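Local coordinates for protein putative short-chain dehydrogenase/reductase (Burkholderia xenovorans, PDB 5JY1) that binds NAD in a Rossmann fold and is probably an oxidoreductase of the short-chain dehydrogenase/reductase family, perhaps a 3-oxoacyl-[acyl-carrier-protein] reductase, at residues A[26-37]-A[227-236]; A[38-48]-A[64-72]. All blocks are in the same frame, centred on the assembly; numbering follows the deposited sequence. Where two conformers were deposited one is given.

Interaction 1. Residues A[26-37]-A[227-236]. With NAD (nicotinamide-adenine-dinucleotide), chain E.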
loop_
_atom_site.group_PDB
_atom_site.type_symbol
_atom_site.label_atom_id
_atom_site.label_comp_id
_atom_site.label_asym_id
_atom_site.label_seq_id
_atom_site.Cartn_x
_atom_site.Cartn_y
_atom_site.Cartn_z
ATOM N N ILE A 26 -11.339 23.470 -2.488
ATOM C CA ILE A 26 -10.184 23.002 -3.246
ATOM C C ILE A 26 -10.397 23.208 -4.741
ATOM O O ILE A 26 -9.466 23.582 -5.466
ATOM C CB ILE A 26 -9.886 21.530 -2.900
ATOM C CG1 ILE A 26 -9.298 21.448 -1.490
ATOM C CG2 ILE A 26 -8.929 20.938 -3.914
ATOM C CD1 ILE A 26 -9.022 20.034 -0.986
ATOM N N GLY A 27 -11.620 22.978 -5.228
ATOM C CA GLY A 27 -11.875 23.147 -6.649
ATOM C C GLY A 27 -11.604 24.561 -7.121
ATOM O O GLY A 27 -11.057 24.772 -8.205
ATOM N N ARG A 28 -11.989 25.551 -6.307
ATOM C CA ARG A 28 -11.687 26.944 -6.620
ATOM C C ARG A 28 -10.184 27.190 -6.638
ATOM O O ARG A 28 -9.669 27.898 -7.514
ATOM C CB ARG A 28 -12.359 27.862 -5.602
ATOM C CG ARG A 28 -11.879 29.309 -5.665
ATOM C CD ARG A 28 -12.619 30.169 -4.660
ATOM N NE ARG A 28 -12.169 31.559 -4.692
ATOM C CZ ARG A 28 -11.122 32.020 -4.014
ATOM N NH1 ARG A 28 -10.404 31.200 -3.256
ATOM N NH2 ARG A 28 -10.783 33.301 -4.101
ATOM N N GLY A 29 -9.466 26.627 -5.667
ATOM C CA GLY A 29 -8.026 26.805 -5.636
ATOM C C GLY A 29 -7.351 26.175 -6.836
ATOM O O GLY A 29 -6.431 26.757 -7.418
ATOM N N VAL A 30 -7.809 24.985 -7.232
ATOM C CA VAL A 30 -7.271 24.334 -8.424
ATOM C C VAL A 30 -7.586 25.156 -9.671
ATOM O O VAL A 30 -6.720 25.374 -10.528
ATOM C CB VAL A 30 -7.812 22.895 -8.536
ATOM C CG1 VAL A 30 -7.412 22.279 -9.869
ATOM C CG2 VAL A 30 -7.300 22.041 -7.375
ATOM N N ALA A 31 -8.835 25.620 -9.800
ATOM C CA ALA A 31 -9.210 26.394 -10.978
ATOM C C ALA A 31 -8.363 27.655 -11.111
ATOM O O ALA A 31 -7.907 27.987 -12.209
ATOM C CB ALA A 31 -10.698 26.755 -10.922
ATOM N N ARG A 32 -8.153 28.376 -10.007
ATOM C CA ARG A 32 -7.330 29.582 -10.057
ATOM C C ARG A 32 -5.878 29.253 -10.388
ATOM O O ARG A 32 -5.228 29.992 -11.142
ATOM C CB ARG A 32 -7.436 30.339 -8.730
ATOM C CG ARG A 32 -8.754 31.092 -8.554
ATOM C CD ARG A 32 -8.981 31.501 -7.110
ATOM N NE ARG A 32 -7.875 32.306 -6.601
ATOM C CZ ARG A 32 -7.888 33.631 -6.503
ATOM N NH1 ARG A 32 -8.962 34.321 -6.864
ATOM N NH2 ARG A 32 -6.825 34.267 -6.034
ATOM N N SER A 33 -5.351 28.152 -9.834
ATOM C CA SER A 33 -3.990 27.735 -10.167
ATOM C C SER A 33 -3.865 27.409 -11.647
ATOM O O SER A 33 -2.885 27.793 -12.292
ATOM C CB SER A 33 -3.580 26.521 -9.329
ATOM O OG SER A 33 -3.696 26.794 -7.951
ATOM N N PHE A 34 -4.850 26.695 -12.201
ATOM C CA PHE A 34 -4.853 26.390 -13.631
ATOM C C PHE A 34 -4.903 27.663 -14.468
ATOM O O PHE A 34 -4.232 27.766 -15.503
ATOM C CB PHE A 34 -6.056 25.507 -13.982
ATOM C CG PHE A 34 -5.914 24.060 -13.590
ATOM C CD1 PHE A 34 -4.839 23.608 -12.842
ATOM C CD2 PHE A 34 -6.876 23.141 -13.994
ATOM C CE1 PHE A 34 -4.728 22.260 -12.498
ATOM C CE2 PHE A 34 -6.764 21.797 -13.663
ATOM C CZ PHE A 34 -5.693 21.361 -12.909
ATOM N N GLY A 35 -5.731 28.627 -14.063
ATOM C CA GLY A 35 -5.820 29.864 -14.821
ATOM C C GLY A 35 -4.492 30.589 -14.897
ATOM O O GLY A 35 -4.132 31.135 -15.943
ATOM N N ASN A 36 -3.735 30.585 -13.794
ATOM C CA ASN A 36 -2.445 31.263 -13.769
ATOM C C ASN A 36 -1.379 30.516 -14.562
ATOM O O ASN A 36 -0.349 31.108 -14.900
ATOM C CB ASN A 36 -1.983 31.466 -12.324
ATOM C CG ASN A 36 -2.791 32.528 -11.596
ATOM O OD1 ASN A 36 -3.212 33.524 -12.191
ATOM N ND2 ASN A 36 -3.020 32.316 -10.304
ATOM N N GLU A 37 -1.600 29.237 -14.871
ATOM C CA GLU A 37 -0.693 28.489 -15.731
ATOM C C GLU A 37 -1.116 28.501 -17.197
ATOM O O GLU A 37 -0.539 27.762 -17.999
ATOM C CB GLU A 37 -0.554 27.043 -15.233
ATOM C CG GLU A 37 0.087 26.935 -13.865
ATOM C CD GLU A 37 1.512 27.460 -13.831
ATOM O OE1 GLU A 37 2.218 27.389 -14.862
ATOM O OE2 GLU A 37 1.929 27.948 -12.760
ATOM N N PRO A 227 -5.942 25.846 -0.201
ATOM C CA PRO A 227 -6.378 25.264 -1.483
ATOM C C PRO A 227 -5.513 25.666 -2.669
ATOM O O PRO A 227 -4.987 24.792 -3.366
ATOM C CB PRO A 227 -7.820 25.775 -1.607
ATOM C CG PRO A 227 -8.285 25.861 -0.185
ATOM C CD PRO A 227 -7.078 26.313 0.614
ATOM N N GLU A 228 -5.317 26.966 -2.894
ATOM C CA GLU A 228 -4.628 27.387 -4.109
ATOM C C GLU A 228 -3.123 27.154 -4.031
ATOM O O GLU A 228 -2.520 26.681 -5.000
ATOM C CB GLU A 228 -4.916 28.858 -4.408
ATOM C CG GLU A 228 -4.132 29.377 -5.604
ATOM C CD GLU A 228 -4.624 30.725 -6.100
ATOM O OE1 GLU A 228 -5.606 31.255 -5.532
ATOM O OE2 GLU A 228 -4.021 31.248 -7.067
ATOM N N GLN A 229 -2.494 27.468 -2.892
ATOM C CA GLN A 229 -1.036 27.415 -2.797
ATOM C C GLN A 229 -0.513 26.015 -2.516
ATOM O O GLN A 229 0.607 25.688 -2.922
ATOM C CB GLN A 229 -0.532 28.362 -1.702
ATOM C CG GLN A 229 -0.527 29.831 -2.076
ATOM C CD GLN A 229 0.139 30.687 -1.014
ATOM O OE1 GLN A 229 1.273 30.426 -0.608
ATOM N NE2 GLN A 229 -0.571 31.706 -0.548
ATOM N N ASP A 230 -1.288 25.181 -1.820
ATOM C CA ASP A 230 -0.803 23.853 -1.440
ATOM C C ASP A 230 -1.378 22.720 -2.280
ATOM O O ASP A 230 -0.652 21.774 -2.590
ATOM C CB ASP A 230 -1.097 23.581 0.041
ATOM C CG ASP A 230 -0.250 24.440 0.963
ATOM O OD1 ASP A 230 0.986 24.440 0.786
ATOM O OD2 ASP A 230 -0.815 25.135 1.835
ATOM N N ILE A 231 -2.660 22.772 -2.651
ATOM C CA ILE A 231 -3.230 21.701 -3.468
ATOM C C ILE A 231 -3.088 22.010 -4.952
ATOM O O ILE A 231 -2.767 21.120 -5.745
ATOM C CB ILE A 231 -4.708 21.445 -3.094
ATOM C CG1 ILE A 231 -4.899 21.380 -1.574
ATOM C CG2 ILE A 231 -5.215 20.165 -3.773
ATOM C CD1 ILE A 231 -4.037 20.341 -0.850
ATOM N N GLY A 232 -3.320 23.269 -5.326
ATOM C CA GLY A 232 -3.237 23.719 -6.700
ATOM C C GLY A 232 -2.036 23.200 -7.475
ATOM O O GLY A 232 -2.180 22.640 -8.563
ATOM N N PRO A 233 -0.819 23.379 -6.946
ATOM C CA PRO A 233 0.357 22.948 -7.718
ATOM C C PRO A 233 0.459 21.446 -7.889
ATOM O O PRO A 233 1.036 20.992 -8.885
ATOM C CB PRO A 233 1.535 23.513 -6.904
ATOM C CG PRO A 233 0.941 24.669 -6.157
ATOM C CD PRO A 233 -0.423 24.182 -5.775
ATOM N N ALA A 234 -0.082 20.656 -6.957
ATOM C CA ALA A 234 -0.106 19.210 -7.163
ATOM C C ALA A 234 -1.056 18.847 -8.298
ATOM O O ALA A 234 -0.763 17.962 -9.113
ATOM C CB ALA A 234 -0.514 18.503 -5.869
ATOM N N ALA A 235 -2.196 19.527 -8.366
ATOM C CA ALA A 235 -3.089 19.355 -9.504
ATOM C C ALA A 235 -2.421 19.789 -10.805
ATOM O O ALA A 235 -2.573 19.129 -11.839
ATOM C CB ALA A 235 -4.377 20.145 -9.272
ATOM N N VAL A 236 -1.697 20.913 -10.783
ATOM C CA VAL A 236 -0.993 21.355 -11.986
ATOM C C VAL A 236 0.003 20.294 -12.446
ATOM O O VAL A 236 0.102 19.992 -13.641
ATOM C CB VAL A 236 -0.307 22.712 -11.736
ATOM C CG1 VAL A 236 0.622 23.062 -12.904
ATOM C CG2 VAL A 236 -1.355 23.813 -11.573
HETATM P PA NAD E . -16.254 21.991 -0.658
HETATM O O1A NAD E . -17.440 21.525 0.130
HETATM O O2A NAD E . -15.540 23.182 -0.036
HETATM O O5B NAD E . -16.687 22.359 -2.229
HETATM C C5B NAD E . -17.539 21.465 -2.856
HETATM C C4B NAD E . -17.973 22.093 -4.242
HETATM O O4B NAD E . -18.670 21.219 -4.885
HETATM C C3B NAD E . -18.934 23.299 -3.957
HETATM O O3B NAD E . -18.557 24.402 -4.723
HETATM C C2B NAD E . -20.284 22.760 -4.365
HETATM O O2B NAD E . -21.237 23.880 -4.705
HETATM C C1B NAD E . -19.973 22.008 -5.404
HETATM N N9A NAD E . -21.019 21.042 -5.688
HETATM C C8A NAD E . -21.748 20.384 -4.784
HETATM N N7A NAD E . -22.593 19.606 -5.431
HETATM C C5A NAD E . -22.389 19.781 -6.739
HETATM C C6A NAD E . -23.019 19.208 -7.846
HETATM N N6A NAD E . -24.081 18.233 -8.054
HETATM N N1A NAD E . -22.636 19.545 -9.062
HETATM C C2A NAD E . -21.623 20.459 -9.230
HETATM N N3A NAD E . -21.011 21.027 -8.163
HETATM C C4A NAD E . -21.412 20.666 -6.903
HETATM O O3 NAD E . -15.219 20.714 -0.807
HETATM P PN NAD E . -13.613 20.660 -0.524
HETATM O O1N NAD E . -13.374 20.619 0.977
HETATM O O2N NAD E . -12.838 21.843 -1.134
HETATM O O5D NAD E . -13.085 19.219 -1.149
HETATM C C5D NAD E . -12.960 19.089 -2.564
HETATM C C4D NAD E . -12.527 17.630 -2.927
HETATM O O4D NAD E . -11.507 17.246 -2.162
HETATM C C3D NAD E . -13.682 16.677 -2.605
HETATM O O3D NAD E . -13.745 15.671 -3.498
HETATM C C2D NAD E . -13.302 16.132 -1.207
HETATM O O2D NAD E . -14.040 14.856 -1.009
HETATM C C1D NAD E . -11.996 15.987 -1.285
HETATM N N1N NAD E . -11.342 16.051 0.013
HETATM C C2N NAD E . -11.141 17.244 0.635
HETATM C C3N NAD E . -10.516 17.304 1.883
HETATM C C7N NAD E . -10.292 18.623 2.586
HETATM O O7N NAD E . -9.585 18.685 3.580
HETATM N N7N NAD E . -10.901 19.799 2.101
HETATM C C4N NAD E . -10.101 16.144 2.486
HETATM C C5N NAD E . -10.293 14.958 1.869
HETATM C C6N NAD E . -10.917 14.906 0.614
HETATM O O HOH W 1 -3.893 33.840 -7.117
HETATM O O HOH W 2 -2.009 30.281 -8.317
#
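Glu-228 lays its side chain across helix 26-36 as a knob among Gly-29, Arg-32, Ser-33 and Asn-36. With chi1 at 175° its CG swings clear of the backbone N, and the extended chain runs past Ser-33 to a salt bridge, Arg-32 NE to Glu-228 OE1 at 2.7 Å. The bond is nearly straight and lies in the guanidinium plane, yet meets the carboxylate from above its own plane. Two waters on OE2 link the acid to Arg-32 NH2, weakly, and to Asn-36 ND2, while Arg-32 NH1 turns to Glu-57.

The helix axes approach to 7.7 Å because each helix puts a glycine at the crossing. Gly-29, lacking a side chain, lets the backbone of Pro-227 and Glu-228 come in directly; Gly-232 lies against Val-30 and Ser-33. In the conformer given, Ser-33 OG donates a hydrogen bond to Gly-29 O of its own helix. Further along, the edge of the Phe-34 ring meets Ala-235 and Val-236, with Phe-34 CD1 3.7 Å from Val-236 CG2, while Val-30 CG1 lies over one ring face. At the other end Ile-26 CG2 packs on Ile-231 CG2, and Ile-26 N donates to NAD O2N at 2.6 Å. A helix N-terminus gripping the dinucleotide phosphate is the hallmark of the Rossmann fold.

Interaction 2. Residues A[38-48]-A[64-72]. With NAD (nicotinamide-adenine-dinucleotide), chain E.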
loop_
_atom_site.group_PDB
_atom_site.type_symbol
_atom_site.label_atom_id
_atom_site.label_comp_id
_atom_site.label_asym_id
_atom_site.label_seq_id
_atom_site.Cartn_x
_atom_site.Cartn_y
_atom_site.Cartn_z
ATOM N N GLY A 38 -2.106 29.313 -17.568
ATOM C CA GLY A 38 -2.449 29.509 -18.958
ATOM C C GLY A 38 -3.568 28.644 -19.497
ATOM O O GLY A 38 -3.890 28.754 -20.686
ATOM N N ALA A 39 -4.167 27.788 -18.679
ATOM C CA ALA A 39 -5.270 26.971 -19.162
ATOM C C ALA A 39 -6.549 27.793 -19.199
ATOM O O ALA A 39 -6.736 28.724 -18.411
ATOM C CB ALA A 39 -5.474 25.745 -18.271
ATOM N N ALA A 40 -7.424 27.454 -20.144
ATOM C CA ALA A 40 -8.793 27.945 -20.141
ATOM C C ALA A 40 -9.591 27.012 -19.245
ATOM O O ALA A 40 -9.560 25.791 -19.439
ATOM C CB ALA A 40 -9.368 27.971 -21.556
ATOM N N VAL A 41 -10.266 27.564 -18.244
ATOM C CA VAL A 41 -10.845 26.743 -17.185
ATOM C C VAL A 41 -12.362 26.845 -17.231
ATOM O O VAL A 41 -12.923 27.932 -17.042
ATOM C CB VAL A 41 -10.318 27.143 -15.802
ATOM C CG1 VAL A 41 -10.794 26.133 -14.775
ATOM C CG2 VAL A 41 -8.778 27.222 -15.817
ATOM N N ILE A 42 -13.019 25.704 -17.431
ATOM C CA ILE A 42 -14.469 25.611 -17.286
ATOM C C ILE A 42 -14.809 25.396 -15.818
ATOM O O ILE A 42 -14.346 24.436 -15.187
ATOM C CB ILE A 42 -15.045 24.485 -18.151
ATOM C CG1 ILE A 42 -14.813 24.781 -19.631
ATOM C CG2 ILE A 42 -16.548 24.330 -17.873
ATOM C CD1 ILE A 42 -15.590 25.993 -20.132
ATOM N N ILE A 43 -15.631 26.287 -15.272
ATOM C CA ILE A 43 -16.038 26.231 -13.869
ATOM C C ILE A 43 -17.354 25.463 -13.869
ATOM O O ILE A 43 -18.426 26.030 -14.075
ATOM C CB ILE A 43 -16.177 27.627 -13.257
ATOM C CG1 ILE A 43 -14.893 28.449 -13.456
ATOM C CG2 ILE A 43 -16.532 27.542 -11.771
ATOM C CD1 ILE A 43 -13.625 27.778 -12.933
ATOM N N ALA A 44 -17.264 24.145 -13.684
ATOM C CA ALA A 44 -18.436 23.272 -13.786
ATOM C C ALA A 44 -19.042 23.114 -12.397
ATOM O O ALA A 44 -18.764 22.157 -11.675
ATOM C CB ALA A 44 -18.053 21.934 -14.407
ATOM N N GLU A 45 -19.913 24.058 -12.037
ATOM C CA GLU A 45 -20.348 24.279 -10.663
ATOM C C GLU A 45 -21.869 24.422 -10.616
ATOM O O GLU A 45 -22.468 25.024 -11.511
ATOM C CB GLU A 45 -19.645 25.541 -10.103
ATOM C CG GLU A 45 -20.179 26.079 -8.794
ATOM C CD GLU A 45 -20.041 25.102 -7.652
ATOM O OE1 GLU A 45 -18.908 24.627 -7.391
ATOM O OE2 GLU A 45 -21.074 24.800 -7.019
ATOM N N ILE A 46 -22.499 23.861 -9.575
ATOM C CA ILE A 46 -23.962 23.932 -9.469
ATOM C C ILE A 46 -24.424 25.258 -8.858
ATOM O O ILE A 46 -25.525 25.741 -9.169
ATOM C CB ILE A 46 -24.499 22.724 -8.673
ATOM C CG1 ILE A 46 -26.012 22.570 -8.858
ATOM C CG2 ILE A 46 -24.138 22.844 -7.189
ATOM C CD1 ILE A 46 -26.547 21.228 -8.383
ATOM N N ASN A 47 -23.607 25.862 -7.995
ATOM C CA ASN A 47 -23.933 27.134 -7.357
ATOM C C ASN A 47 -23.582 28.254 -8.328
ATOM O O ASN A 47 -22.402 28.533 -8.564
ATOM C CB ASN A 47 -23.175 27.274 -6.038
ATOM C CG ASN A 47 -23.559 28.529 -5.259
ATOM O OD1 ASN A 47 -23.919 29.558 -5.831
ATOM N ND2 ASN A 47 -23.467 28.445 -3.938
ATOM N N GLU A 48 -24.605 28.898 -8.891
ATOM C CA GLU A 48 -24.353 29.910 -9.908
ATOM C C GLU A 48 -23.569 31.088 -9.340
ATOM O O GLU A 48 -22.711 31.659 -10.025
ATOM C CB GLU A 48 -25.674 30.384 -10.512
ATOM C CG GLU A 48 -25.492 31.389 -11.625
ATOM C CD GLU A 48 -26.766 31.626 -12.404
ATOM O OE1 GLU A 48 -27.805 31.033 -12.036
ATOM O OE2 GLU A 48 -26.727 32.398 -13.384
ATOM N N ARG A 64 -8.218 32.851 -18.715
ATOM C CA ARG A 64 -9.433 32.560 -19.462
ATOM C C ARG A 64 -10.275 31.554 -18.691
ATOM O O ARG A 64 -9.757 30.561 -18.172
ATOM C CB ARG A 64 -9.124 32.016 -20.858
ATOM C CG ARG A 64 -8.671 33.068 -21.860
ATOM C CD ARG A 64 -8.183 32.397 -23.123
ATOM N NE ARG A 64 -7.106 31.460 -22.813
ATOM C CZ ARG A 64 -6.896 30.317 -23.457
ATOM N NH1 ARG A 64 -5.889 29.531 -23.097
ATOM N NH2 ARG A 64 -7.698 29.955 -24.451
ATOM N N SER A 65 -11.577 31.821 -18.617
ATOM C CA SER A 65 -12.474 30.960 -17.858
ATOM C C SER A 65 -13.893 31.118 -18.385
ATOM O O SER A 65 -14.234 32.130 -18.999
ATOM C CB SER A 65 -12.413 31.291 -16.362
ATOM O OG SER A 65 -13.163 30.376 -15.593
ATOM N N LEU A 66 -14.711 30.096 -18.140
ATOM C CA LEU A 66 -16.137 30.155 -18.448
ATOM C C LEU A 66 -16.894 29.364 -17.396
ATOM O O LEU A 66 -16.631 28.172 -17.199
ATOM C CB LEU A 66 -16.440 29.604 -19.845
ATOM C CG LEU A 66 -17.921 29.644 -20.253
ATOM C CD1 LEU A 66 -18.401 31.082 -20.400
ATOM C CD2 LEU A 66 -18.164 28.866 -21.527
ATOM N N PHE A 67 -17.835 30.019 -16.730
ATOM C CA PHE A 67 -18.739 29.311 -15.840
ATOM C C PHE A 67 -19.780 28.574 -16.668
ATOM O O PHE A 67 -20.419 29.165 -17.549
ATOM C CB PHE A 67 -19.430 30.273 -14.875
ATOM C CG PHE A 67 -20.636 29.673 -14.209
ATOM C CD1 PHE A 67 -20.489 28.689 -13.241
ATOM C CD2 PHE A 67 -21.914 30.062 -14.573
ATOM C CE1 PHE A 67 -21.590 28.127 -12.631
ATOM C CE2 PHE A 67 -23.024 29.500 -13.967
ATOM C CZ PHE A 67 -22.858 28.527 -12.991
ATOM N N VAL A 68 -19.941 27.283 -16.394
ATOM C CA VAL A 68 -20.979 26.466 -17.016
ATOM C C VAL A 68 -21.727 25.776 -15.886
ATOM O O VAL A 68 -21.160 24.915 -15.200
ATOM C CB VAL A 68 -20.403 25.438 -18.001
ATOM C CG1 VAL A 68 -21.529 24.625 -18.636
ATOM C CG2 VAL A 68 -19.580 26.142 -19.080
ATOM N N LYS A 69 -22.985 26.169 -15.670
ATOM C CA LYS A 69 -23.762 25.532 -14.619
ATOM C C LYS A 69 -23.855 24.037 -14.900
ATOM O O LYS A 69 -24.237 23.621 -16.001
ATOM C CB LYS A 69 -25.155 26.161 -14.506
ATOM C CG LYS A 69 -25.870 25.768 -13.220
ATOM C CD LYS A 69 -27.303 26.306 -13.158
ATOM C CE LYS A 69 -27.347 27.785 -12.804
ATOM N NZ LYS A 69 -28.736 28.330 -12.793
ATOM N N THR A 70 -23.484 23.238 -13.898
ATOM C CA THR A 70 -23.334 21.793 -14.022
ATOM C C THR A 70 -23.791 21.130 -12.733
ATOM O O THR A 70 -23.382 21.544 -11.644
ATOM C CB THR A 70 -21.872 21.411 -14.304
ATOM O OG1 THR A 70 -21.410 22.106 -15.465
ATOM C CG2 THR A 70 -21.734 19.913 -14.543
ATOM N N ASP A 71 -24.626 20.100 -12.865
ATOM C CA ASP A 71 -25.067 19.263 -11.751
ATOM C C ASP A 71 -24.482 17.877 -12.002
ATOM O O ASP A 71 -24.975 17.147 -12.868
ATOM C CB ASP A 71 -26.595 19.225 -11.677
ATOM C CG ASP A 71 -27.123 18.399 -10.503
ATOM O OD1 ASP A 71 -26.361 17.616 -9.905
ATOM O OD2 ASP A 71 -28.329 18.523 -10.187
ATOM N N VAL A 72 -23.443 17.511 -11.240
ATOM C CA VAL A 72 -22.717 16.268 -11.502
ATOM C C VAL A 72 -23.515 15.039 -11.077
ATOM O O VAL A 72 -23.056 13.912 -11.275
ATOM C CB VAL A 72 -21.331 16.257 -10.829
ATOM C CG1 VAL A 72 -20.472 17.424 -11.343
ATOM C CG2 VAL A 72 -21.456 16.284 -9.309
HETATM P PA NAD E . -16.254 21.991 -0.658
HETATM O O1A NAD E . -17.440 21.525 0.130
HETATM O O2A NAD E . -15.540 23.182 -0.036
HETATM O O5B NAD E . -16.687 22.359 -2.229
HETATM C C5B NAD E . -17.539 21.465 -2.856
HETATM C C4B NAD E . -17.973 22.093 -4.242
HETATM O O4B NAD E . -18.670 21.219 -4.885
HETATM C C3B NAD E . -18.934 23.299 -3.957
HETATM O O3B NAD E . -18.557 24.402 -4.723
HETATM C C2B NAD E . -20.284 22.760 -4.365
HETATM O O2B NAD E . -21.237 23.880 -4.705
HETATM C C1B NAD E . -19.973 22.008 -5.404
HETATM N N9A NAD E . -21.019 21.042 -5.688
HETATM C C8A NAD E . -21.748 20.384 -4.784
HETATM N N7A NAD E . -22.593 19.606 -5.431
HETATM C C5A NAD E . -22.389 19.781 -6.739
HETATM C C6A NAD E . -23.019 19.208 -7.846
HETATM N N6A NAD E . -24.081 18.233 -8.054
HETATM N N1A NAD E . -22.636 19.545 -9.062
HETATM C C2A NAD E . -21.623 20.459 -9.230
HETATM N N3A NAD E . -21.011 21.027 -8.163
HETATM C C4A NAD E . -21.412 20.666 -6.903
HETATM O O3 NAD E . -15.219 20.714 -0.807
HETATM P PN NAD E . -13.613 20.660 -0.524
HETATM O O1N NAD E . -13.374 20.619 0.977
HETATM O O2N NAD E . -12.838 21.843 -1.134
HETATM O O5D NAD E . -13.085 19.219 -1.149
HETATM C C5D NAD E . -12.960 19.089 -2.564
HETATM C C4D NAD E . -12.527 17.630 -2.927
HETATM O O4D NAD E . -11.507 17.246 -2.162
HETATM C C3D NAD E . -13.682 16.677 -2.605
HETATM O O3D NAD E . -13.745 15.671 -3.498
HETATM C C2D NAD E . -13.302 16.132 -1.207
HETATM O O2D NAD E . -14.040 14.856 -1.009
HETATM C C1D NAD E . -11.996 15.987 -1.285
HETATM N N1N NAD E . -11.342 16.051 0.013
HETATM C C2N NAD E . -11.141 17.244 0.635
HETATM C C3N NAD E . -10.516 17.304 1.883
HETATM C C7N NAD E . -10.292 18.623 2.586
HETATM O O7N NAD E . -9.585 18.685 3.580
HETATM N N7N NAD E . -10.901 19.799 2.101
HETATM C C4N NAD E . -10.101 16.144 2.486
HETATM C C5N NAD E . -10.293 14.958 1.869
HETATM C C6N NAD E . -10.917 14.906 0.614
HETATM O O HOH W 3 -5.768 31.124 -18.227
#
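Ile-42, Leu-66 and Val-68 form the apolar centre on one face of this parallel strand pair. Ile-42 CD1 lies alongside Leu-66, 3.7 Å from its CB, while the CG2 branch meets Val-68 CG2; branched residues suit this face, where helix 75-89 packs. On the opposite face Ile-43 CG1 rests near Ser-65 OG. Phe-67, with CG anti to the backbone N (chi1 164°), places its ring beside the first turn of helix 48-60, bringing CZ to 3.7 Å from Glu-48 CA.

Between these faces runs the parallel ladder, in which Ile-43 N donates to Leu-66 O and Val-68 N to Ile-43 O. Val-41 O is gripped twice, by Leu-66 N and by Ser-65 OG at 2.9 Å, so the small serine satisfies its own buried hydroxyl. Thr-70 N to Glu-45 O continues the pairing.

At one end, in the conformer given, Arg-64 has Ala-40 CB over one face of its guanidinium and donates from NH1 to Gly-38 O. At the other, Lys-69 NZ pairs with Glu-48 OE1 at 3.0 Å, and the cofactor edge begins. Glu-45 takes the two adenosine ribose hydroxyls, OE1 from NAD O3B at 2.7 Å and OE2 from NAD O2B. Gly-23 N and Asn-47 N also donate to these oxygens, to OE1 and OE2 respectively, and help hold the carboxylate in place. Ile-46 CG2 lies against the adenine, Val-72 N donates to NAD N1A at 3.1 Å, and Asp-71 OD1, bonded mainly to Thr-73, accepts weakly from NAD N6A. An acid holding both ribose hydroxyls is consistent with a preference for NAD, since a 2'-phosphate would probably be repelled by its charge.

In the fold
The two contacts occupy neighbouring parts of one Rossmann fold, their centres 14 Å apart. Helix 25-36 leads directly into strand 40-45, and Gly-38 ends the helix in a Schellman motif, with Ala-39 N 3.2 Å from Phe-34 O. The helix also lies on the sheet: Ala-31 CB meets Ile-43 CD1 at 3.7 Å, and Phe-34 CB approaches Val-41 CG2 equally closely. Interaction 1 sets helix 227-239 beside this helix, while interaction 2 adds strand 64-69, one of the two edge strands of the chain's sheet. Both reach NAD: interaction 1 at its pyrophosphate, interaction 2 at the adenosine. Tyr-164, Lys-168 and Ala-196 supply further hydrogen bonds to the cofactor.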